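Local coordinates for putative mandelate racemase (Bordetella bronchiseptica, PDB 3OZY), which is of unknown function but, as an enolase-superfamily member that binds magnesium and m-xylarate, probably acts on acid sugars through a metal-stabilised enolate intermediate, at residues T6-H11 and V38-D43; T15-R20 and L31-I36; V139-S144 and L346-G351. All blocks are in the same frame, centred on the assembly; numbering follows the deposited sequence.

Interaction 1 of 3, residues T6-H11 and V38-D43; sequences TEVKAH and VEVRTD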
loop_
_atom_site.group_PDB
_atom_site.type_symbol
_atom_site.label_atom_id
_atom_site.label_comp_id
_atom_site.label_asym_id
_atom_site.label_seq_id
_atom_site.Cartn_x
_atom_site.Cartn_y
_atom_site.Cartn_z
ATOM N N THR A 6 17.382 20.105 -8.506
ATOM C CA THR A 6 18.229 20.485 -7.379
ATOM C C THR A 6 17.583 20.206 -6.017
ATOM O O THR A 6 18.276 19.892 -5.051
ATOM C CB THR A 6 18.619 21.974 -7.456
ATOM O OG1 THR A 6 17.447 22.761 -7.688
ATOM C CG2 THR A 6 19.600 22.206 -8.597
ATOM N N GLU A 7 16.257 20.311 -5.943
ATOM C CA GLU A 7 15.549 20.093 -4.684
ATOM C C GLU A 7 14.166 19.518 -4.932
ATOM O O GLU A 7 13.514 19.852 -5.922
ATOM C CB GLU A 7 15.362 21.405 -3.923
ATOM C CG GLU A 7 16.610 22.209 -3.652
ATOM C CD GLU A 7 16.278 23.503 -2.932
ATOM O OE1 GLU A 7 15.672 23.427 -1.844
ATOM O OE2 GLU A 7 16.607 24.589 -3.458
ATOM N N VAL A 8 13.730 18.660 -4.017
ATOM C CA VAL A 8 12.349 18.188 -3.987
ATOM C C VAL A 8 11.800 18.509 -2.600
ATOM O O VAL A 8 12.231 17.921 -1.605
ATOM C CB VAL A 8 12.255 16.678 -4.281
ATOM C CG1 VAL A 8 10.808 16.221 -4.203
ATOM C CG2 VAL A 8 12.848 16.363 -5.656
ATOM N N LYS A 9 10.879 19.468 -2.545
ATOM C CA LYS A 9 10.342 19.962 -1.278
ATOM C C LYS A 9 8.888 19.572 -1.109
ATOM O O LYS A 9 8.149 19.460 -2.087
ATOM C CB LYS A 9 10.460 21.485 -1.209
ATOM C CG LYS A 9 11.887 21.993 -1.324
ATOM C CD LYS A 9 11.955 23.510 -1.259
ATOM C CE LYS A 9 11.622 24.010 0.134
ATOM N NZ LYS A 9 11.891 25.468 0.269
ATOM N N ALA A 10 8.483 19.381 0.139
ATOM C CA ALA A 10 7.095 19.058 0.443
ATOM C C ALA A 10 6.604 19.981 1.556
ATOM O O ALA A 10 6.994 19.818 2.714
ATOM C CB ALA A 10 6.992 17.611 0.864
ATOM N N HIS A 11 5.755 20.947 1.196
ATOM C CA HIS A 11 5.223 21.927 2.153
ATOM C C HIS A 11 3.938 21.406 2.771
ATOM O O HIS A 11 2.932 21.268 2.085
ATOM C CB HIS A 11 4.909 23.266 1.469
ATOM C CG HIS A 11 6.057 23.863 0.715
ATOM N ND1 HIS A 11 6.921 24.782 1.274
ATOM C CD2 HIS A 11 6.463 23.696 -0.564
ATOM C CE1 HIS A 11 7.822 25.138 0.375
ATOM N NE2 HIS A 11 7.567 24.492 -0.749
ATOM N N VAL A 38 3.908 19.983 -3.224
ATOM C CA VAL A 38 5.213 19.549 -3.698
ATOM C C VAL A 38 5.823 20.655 -4.541
ATOM O O VAL A 38 5.126 21.298 -5.326
ATOM C CB VAL A 38 5.095 18.269 -4.550
ATOM C CG1 VAL A 38 6.471 17.833 -5.077
ATOM C CG2 VAL A 38 4.445 17.153 -3.735
ATOM N N GLU A 39 7.123 20.877 -4.363
ATOM C CA GLU A 39 7.860 21.845 -5.162
ATOM C C GLU A 39 9.149 21.201 -5.658
ATOM O O GLU A 39 10.005 20.821 -4.861
ATOM C CB GLU A 39 8.164 23.094 -4.326
ATOM C CG GLU A 39 8.835 24.210 -5.113
ATOM C CD GLU A 39 9.265 25.378 -4.241
ATOM O OE1 GLU A 39 8.918 25.404 -3.044
ATOM O OE2 GLU A 39 9.958 26.275 -4.757
ATOM N N VAL A 40 9.273 21.045 -6.973
ATOM C CA VAL A 40 10.495 20.514 -7.565
ATOM C C VAL A 40 11.262 21.660 -8.208
ATOM O O VAL A 40 10.746 22.352 -9.086
ATOM C CB VAL A 40 10.193 19.431 -8.623
ATOM C CG1 VAL A 40 11.481 18.999 -9.337
ATOM C CG2 VAL A 40 9.501 18.236 -7.973
ATOM N N ARG A 41 12.491 21.866 -7.746
ATOM C CA ARG A 41 13.327 22.955 -8.240
ATOM C C ARG A 41 14.430 22.434 -9.148
ATOM O O ARG A 41 14.854 21.286 -9.031
ATOM C CB ARG A 41 13.960 23.707 -7.069
ATOM C CG ARG A 41 12.958 24.376 -6.143
ATOM C CD ARG A 41 13.685 25.054 -4.995
ATOM N NE ARG A 41 12.799 25.883 -4.182
ATOM C CZ ARG A 41 13.211 26.630 -3.160
ATOM N NH1 ARG A 41 14.494 26.647 -2.824
ATOM N NH2 ARG A 41 12.342 27.358 -2.475
ATOM N N THR A 42 14.896 23.296 -10.047
ATOM C CA THR A 42 15.989 22.944 -10.953
ATOM C C THR A 42 17.100 23.984 -10.915
ATOM O O THR A 42 16.921 25.098 -10.413
ATOM C CB THR A 42 15.523 22.836 -12.414
ATOM O OG1 THR A 42 14.907 24.065 -12.818
ATOM C CG2 THR A 42 14.543 21.672 -12.596
ATOM N N ASP A 43 18.241 23.612 -11.480
ATOM C CA ASP A 43 19.402 24.496 -11.518
ATOM C C ASP A 43 19.141 25.815 -12.244
ATOM O O ASP A 43 19.700 26.846 -11.872
ATOM C CB ASP A 43 20.635 23.771 -12.084
ATOM C CG ASP A 43 20.389 23.123 -13.449
ATOM O OD1 ASP A 43 19.238 23.105 -13.944
ATOM O OD2 ASP A 43 21.375 22.619 -14.029
#
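V8 and V40 face each other as a non-hydrogen-bonded pair of an antiparallel ladder, the first two strands of the three-stranded sheet in the N-terminal capping domain of the enolase superfamily. On this tightly packed face V8, A10, V38 and V40 are buried: I65 of helix 58-73 covers V8, A10 and V38, while A113 of helix 102-122 covers V38 and V40. The two valines barely meet, V8 CG1 lying 4.5 Å from V40 CG2; both face the helices. Flanking this pair, K9 and E39 exchange both backbone bonds, K9 N reaching E39 O at 2.8 Å. At the strand end T6 and E7 both face R41, a classic beta bulge.

The other face is polar, with E7, K9, H11 and R41 partly exposed round a buried E39. E39, its CG anti to the backbone N (chi1 -175°), extends its carboxylate between H11 and R41. H11 NE2 donates to E39 OE1 at 2.8 Å, nearly along the C-O axis, with ring and carboxylate only 20° from coplanar. R41 NE binds E39 OE2 (2.9 Å) from above the carboxylate plane, and R41 NH1 meets E7 OE2 at 3.0 Å from the syn side but well out of the carboxylate plane, the two flat groups standing nearly at right angles. The guanidinium thus joins E7 of the partner strand to E39 of its own in one salt-bridge network. K9 lies over one guanidinium face, its CD above the centre; its NZ stands 3.4 Å from R41 NH2, a like-charge proximity that the carboxylate of E39 would partly offset, with K9 NZ 4.5 Å from E39 OE1.

Interaction 2 of 3, residues T15-R20 and L31-I36; sequences TPIPER and LNRQMI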
loop_
_atom_site.group_PDB
_atom_site.type_symbol
_atom_site.label_atom_id
_atom_site.label_comp_id
_atom_site.label_asym_id
_atom_site.label_seq_id
_atom_site.Cartn_x
_atom_site.Cartn_y
_atom_site.Cartn_z
ATOM N N THR A 15 -5.670 23.908 6.662
ATOM C CA THR A 15 -6.673 24.974 6.672
ATOM C C THR A 15 -7.868 24.526 7.505
ATOM O O THR A 15 -8.252 23.357 7.474
ATOM C CB THR A 15 -7.132 25.360 5.246
ATOM O OG1 THR A 15 -7.795 24.246 4.623
ATOM C CG2 THR A 15 -5.951 25.780 4.390
ATOM N N PRO A 16 -8.471 25.454 8.260
ATOM C CA PRO A 16 -9.525 25.056 9.198
ATOM C C PRO A 16 -10.890 24.891 8.534
ATOM O O PRO A 16 -11.102 25.331 7.403
ATOM C CB PRO A 16 -9.547 26.214 10.201
ATOM C CG PRO A 16 -9.070 27.395 9.423
ATOM C CD PRO A 16 -8.069 26.863 8.421
ATOM N N ILE A 17 -11.798 24.245 9.248
ATOM C CA ILE A 17 -13.178 24.079 8.808
ATOM C C ILE A 17 -14.072 24.518 9.962
ATOM O O ILE A 17 -13.930 24.008 11.063
ATOM C CB ILE A 17 -13.517 22.599 8.477
ATOM C CG1 ILE A 17 -12.544 22.002 7.445
ATOM C CG2 ILE A 17 -14.958 22.499 7.969
ATOM C CD1 ILE A 17 -12.729 20.476 7.242
ATOM N N PRO A 18 -14.992 25.471 9.723
ATOM C CA PRO A 18 -15.921 25.817 10.806
ATOM C C PRO A 18 -16.641 24.566 11.292
ATOM O O PRO A 18 -17.009 23.726 10.469
ATOM C CB PRO A 18 -16.896 26.786 10.127
ATOM C CG PRO A 18 -16.083 27.422 9.043
ATOM C CD PRO A 18 -15.206 26.301 8.523
ATOM N N GLU A 19 -16.821 24.438 12.602
ATOM C CA GLU A 19 -17.392 23.238 13.193
ATOM C C GLU A 19 -18.663 22.780 12.481
ATOM O O GLU A 19 -18.823 21.589 12.197
ATOM C CB GLU A 19 -17.667 23.466 14.685
ATOM C CG GLU A 19 -17.822 22.199 15.510
ATOM C CD GLU A 19 -19.256 21.707 15.611
ATOM O OE1 GLU A 19 -20.199 22.466 15.294
ATOM O OE2 GLU A 19 -19.439 20.546 16.035
ATOM N N ARG A 20 -19.567 23.715 12.187
ATOM C CA ARG A 20 -20.842 23.354 11.576
ATOM C C ARG A 20 -20.698 22.864 10.137
ATOM O O ARG A 20 -21.590 22.185 9.615
ATOM C CB ARG A 20 -21.792 24.551 11.606
ATOM C CG ARG A 20 -21.415 25.645 10.632
ATOM C CD ARG A 20 -22.174 26.930 10.927
ATOM N NE ARG A 20 -21.769 27.986 10.017
ATOM C CZ ARG A 20 -20.676 28.721 10.179
ATOM N NH1 ARG A 20 -20.376 29.662 9.296
ATOM N NH2 ARG A 20 -19.886 28.514 11.228
ATOM N N LEU A 31 -12.018 17.458 9.671
ATOM C CA LEU A 31 -11.586 18.357 10.738
ATOM C C LEU A 31 -10.801 19.555 10.206
ATOM O O LEU A 31 -11.061 20.700 10.590
ATOM C CB LEU A 31 -10.750 17.581 11.762
ATOM C CG LEU A 31 -11.437 16.369 12.406
ATOM C CD1 LEU A 31 -10.455 15.569 13.270
ATOM C CD2 LEU A 31 -12.682 16.774 13.202
ATOM N N ASN A 32 -9.831 19.295 9.332
ATOM C CA ASN A 32 -9.063 20.352 8.679
ATOM C C ASN A 32 -8.737 19.891 7.278
ATOM O O ASN A 32 -8.380 18.730 7.099
ATOM C CB ASN A 32 -7.761 20.652 9.433
ATOM C CG ASN A 32 -8.007 21.204 10.818
ATOM O OD1 ASN A 32 -8.233 22.412 10.987
ATOM N ND2 ASN A 32 -7.970 20.331 11.820
ATOM N N ARG A 33 -8.881 20.765 6.286
ATOM C CA ARG A 33 -8.492 20.409 4.927
ATOM C C ARG A 33 -6.995 20.649 4.761
ATOM O O ARG A 33 -6.500 21.770 4.916
ATOM C CB ARG A 33 -9.318 21.174 3.885
ATOM C CG ARG A 33 -10.842 20.914 3.965
ATOM C CD ARG A 33 -11.208 19.408 3.971
ATOM N NE ARG A 33 -10.793 18.733 2.740
ATOM C CZ ARG A 33 -11.514 18.681 1.626
ATOM N NH1 ARG A 33 -12.718 19.236 1.559
ATOM N NH2 ARG A 33 -11.028 18.051 0.566
ATOM N N GLN A 34 -6.274 19.575 4.472
ATOM C CA GLN A 34 -4.821 19.612 4.450
ATOM C C GLN A 34 -4.278 19.145 3.111
ATOM O O GLN A 34 -4.990 18.534 2.307
ATOM C CB GLN A 34 -4.262 18.717 5.560
ATOM C CG GLN A 34 -4.799 19.080 6.944
ATOM C CD GLN A 34 -4.104 18.350 8.081
ATOM O OE1 GLN A 34 -3.610 17.228 7.929
ATOM N NE2 GLN A 34 -4.074 18.984 9.243
ATOM N N MET A 35 -2.998 19.425 2.889
ATOM C CA MET A 35 -2.302 18.924 1.711
ATOM C C MET A 35 -0.811 19.073 1.900
ATOM O O MET A 35 -0.339 19.801 2.784
ATOM C CB MET A 35 -2.702 19.711 0.460
ATOM C CG MET A 35 -2.169 21.146 0.443
ATOM S SD MET A 35 -2.655 22.089 -1.016
ATOM C CE MET A 35 -1.705 21.236 -2.275
ATOM N N ILE A 36 -0.073 18.350 1.069
ATOM C CA ILE A 36 1.315 18.672 0.790
ATOM C C ILE A 36 1.374 19.391 -0.547
ATOM O O ILE A 36 0.837 18.909 -1.543
ATOM C CB ILE A 36 2.169 17.396 0.659
ATOM C CG1 ILE A 36 2.366 16.726 2.015
ATOM C CG2 ILE A 36 3.517 17.717 0.007
ATOM C CD1 ILE A 36 3.278 17.494 2.966
HETATM O O HOH W 1 -10.711 23.535 11.898
HETATM O O HOH W 2 -13.122 21.590 12.095
#
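R33 O is gripped twice by T15, from T15 N at 2.9 Å and from T15 OG1 at 2.8 Å, where the antiparallel ladder of strands 5-16 and 32-42 in the N-terminal capping domain comes apart. The threonine hydroxyl can fold back beside its own amide because OG1 sits between the backbone N and the carbonyl carbon (chi1 64°). The return bond from R33 N to T15 O is weak and bent, its N-H...O angle 127°. Beyond it, direct pairing gives way to water. One water accepts from I17 N and lies 2.9 Å from N32 OD1, while a second sits between I17 O and L31 O, 2.7 Å from the latter. N32 ND2 turns elsewhere, to P379 O.

I17 supplies the apolar half of the contact. Its CD1 lies against the backbone of L31 and the aliphatic part of R33, whose chain bends at chi2 and chi3 and carries the guanidinium off to a salt bridge with D331 of the barrel domain. R33 therefore joins the capping domain to the barrel, its side chain about 11 Å from a bound magnesium ion. I17 CD1 rests 3.8 Å from R33 CD.

Interaction 3 of 3, residues V139-S144 and L346-G351; sequences VRAYAS and LKLENG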
loop_
_atom_site.group_PDB
_atom_site.type_symbol
_atom_site.label_atom_id
_atom_site.label_comp_id
_atom_site.label_asym_id
_atom_site.label_seq_id
_atom_site.Cartn_x
_atom_site.Cartn_y
_atom_site.Cartn_z
ATOM N N VAL A 139 -15.847 20.661 -19.849
ATOM C CA VAL A 139 -15.970 19.381 -19.170
ATOM C C VAL A 139 -17.130 19.406 -18.169
ATOM O O VAL A 139 -17.153 20.235 -17.262
ATOM C CB VAL A 139 -14.646 19.066 -18.434
ATOM C CG1 VAL A 139 -14.791 17.855 -17.512
ATOM C CG2 VAL A 139 -13.515 18.859 -19.439
ATOM N N ARG A 140 -18.089 18.500 -18.334
ATOM C CA ARG A 140 -19.223 18.439 -17.414
ATOM C C ARG A 140 -18.787 18.036 -16.006
ATOM O O ARG A 140 -18.138 16.995 -15.821
ATOM C CB ARG A 140 -20.275 17.459 -17.926
ATOM C CG ARG A 140 -21.498 17.406 -17.037
ATOM C CD ARG A 140 -22.282 16.146 -17.281
ATOM N NE ARG A 140 -23.651 16.270 -16.800
ATOM C CZ ARG A 140 -24.580 15.352 -16.998
ATOM N NH1 ARG A 140 -24.271 14.247 -17.667
ATOM N NH2 ARG A 140 -25.812 15.533 -16.535
ATOM N N ALA A 141 -19.140 18.865 -15.024
ATOM C CA ALA A 141 -18.747 18.650 -13.631
ATOM C C ALA A 141 -19.914 18.174 -12.777
ATOM O O ALA A 141 -21.089 18.358 -13.130
ATOM C CB ALA A 141 -18.166 19.931 -13.034
ATOM N N TYR A 142 -19.595 17.562 -11.648
ATOM C CA TYR A 142 -20.605 17.243 -10.660
ATOM C C TYR A 142 -20.202 17.791 -9.308
ATOM O O TYR A 142 -19.016 17.876 -8.988
ATOM C CB TYR A 142 -20.884 15.741 -10.588
ATOM C CG TYR A 142 -19.843 14.845 -9.926
ATOM C CD1 TYR A 142 -19.835 14.652 -8.544
ATOM C CD2 TYR A 142 -18.932 14.114 -10.693
ATOM C CE1 TYR A 142 -18.929 13.784 -7.942
ATOM C CE2 TYR A 142 -18.014 13.255 -10.099
ATOM C CZ TYR A 142 -18.018 13.091 -8.726
ATOM O OH TYR A 142 -17.127 12.221 -8.106
ATOM N N ALA A 143 -21.206 18.143 -8.509
ATOM C CA ALA A 143 -20.983 18.709 -7.186
ATOM C C ALA A 143 -20.707 17.583 -6.202
ATOM O O ALA A 143 -21.551 16.708 -5.995
ATOM C CB ALA A 143 -22.209 19.519 -6.747
ATOM N N SER A 144 -19.529 17.626 -5.586
ATOM C CA SER A 144 -19.090 16.581 -4.681
ATOM C C SER A 144 -18.928 17.161 -3.271
ATOM O O SER A 144 -18.050 17.997 -3.074
ATOM C CB SER A 144 -17.744 16.048 -5.186
ATOM O OG SER A 144 -17.281 14.978 -4.387
ATOM N N LEU A 346 -13.538 27.869 -9.579
ATOM C CA LEU A 346 -14.730 27.288 -10.202
ATOM C C LEU A 346 -15.440 28.307 -11.084
ATOM O O LEU A 346 -15.764 29.411 -10.636
ATOM C CB LEU A 346 -15.718 26.774 -9.150
ATOM C CG LEU A 346 -17.050 26.198 -9.649
ATOM C CD1 LEU A 346 -16.849 24.942 -10.494
ATOM C CD2 LEU A 346 -17.964 25.903 -8.473
ATOM N N LYS A 347 -15.687 27.927 -12.332
ATOM C CA LYS A 347 -16.517 28.713 -13.239
ATOM C C LYS A 347 -17.328 27.776 -14.122
ATOM O O LYS A 347 -16.776 27.104 -15.002
ATOM C CB LYS A 347 -15.655 29.640 -14.101
ATOM C CG LYS A 347 -16.458 30.541 -15.029
ATOM C CD LYS A 347 -15.546 31.375 -15.915
ATOM C CE LYS A 347 -14.611 32.245 -15.088
ATOM N NZ LYS A 347 -15.352 33.230 -14.246
ATOM N N LEU A 348 -18.633 27.716 -13.873
ATOM C CA LEU A 348 -19.534 26.866 -14.650
ATOM C C LEU A 348 -20.231 27.628 -15.762
ATOM O O LEU A 348 -20.811 28.686 -15.534
ATOM C CB LEU A 348 -20.602 26.231 -13.755
ATOM C CG LEU A 348 -20.186 25.119 -12.797
ATOM C CD1 LEU A 348 -21.323 24.763 -11.849
ATOM C CD2 LEU A 348 -19.698 23.872 -13.543
ATOM N N GLU A 349 -20.177 27.070 -16.964
ATOM C CA GLU A 349 -20.955 27.558 -18.096
ATOM C C GLU A 349 -21.724 26.396 -18.695
ATOM O O GLU A 349 -21.129 25.461 -19.231
ATOM C CB GLU A 349 -20.035 28.166 -19.154
ATOM C CG GLU A 349 -19.397 29.477 -18.734
ATOM C CD GLU A 349 -20.402 30.613 -18.665
ATOM O OE1 GLU A 349 -20.963 30.973 -19.722
ATOM O OE2 GLU A 349 -20.628 31.145 -17.557
ATOM N N ASN A 350 -23.048 26.454 -18.604
ATOM C CA ASN A 350 -23.885 25.358 -19.069
ATOM C C ASN A 350 -23.431 24.038 -18.454
ATOM O O ASN A 350 -23.452 22.998 -19.107
ATOM C CB ASN A 350 -23.858 25.267 -20.593
ATOM C CG ASN A 350 -24.386 26.524 -21.260
ATOM O OD1 ASN A 350 -25.505 26.961 -20.988
ATOM N ND2 ASN A 350 -23.580 27.112 -22.136
ATOM N N GLY A 351 -23.023 24.103 -17.190
ATOM C CA GLY A 351 -22.648 22.917 -16.437
ATOM C C GLY A 351 -21.224 22.439 -16.663
ATOM O O GLY A 351 -20.818 21.421 -16.090
HETATM O O HOH W 3 -22.526 20.036 -14.585
#
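The first strand of the beta-alpha barrel, 139-146, meets here the loop that follows strand 328-331 and leads into the short strand 352-353, which pairs antiparallel with 139-146. The direct polar link is backbone to backbone: A141 N donates to G351 O at 3.2 Å, long but straight (171° at the hydrogen) and nearly along the C=O axis. A water adds a second link, donating to A141 O at 2.6 Å and to G351 O at 2.7 Å, so one residue of the strand is tied to G351 through both its amide and its carbonyl. G351 takes a positive phi (83°), a backbone region that glycine enters easily.

Apolar contact is slight. L348 leaves its backbone without aiming at the strand, yet its tip returns, CD2 coming 4.3 Å from A141 CB. R140 brushes G351 O with its CG, while its extended chain carries NE away to T168 OG1. V139 turns from the loop to helix 309-321, against L316, V319 and A320. With main-chain groups and one water making all the polar links between the two segments, the attachment depends on backbone conformation more than on side-chain chemistry.

Overall arrangement
Interactions 1 and 2 hold the same pair of strands, 5-16 and 32-42, interaction 2 falling between the two halves of interaction 1 along the chain; they touch where A10 CB meets I36 CG2 at 3.6 Å. Their centres are 25 Å apart, and the chemistry changes along the way: regular pairing with a helix-covered apolar face and a charged outer face in interaction 1, frayed pairing with waters at the barrel boundary in interaction 2. Interaction 3 belongs to the barrel and is the most buried of the three, yet the smallest, with no charged pair across it. It comes within about 7 Å of interaction 2 (nearest atoms) and about 20 Å of interaction 1, touching neither.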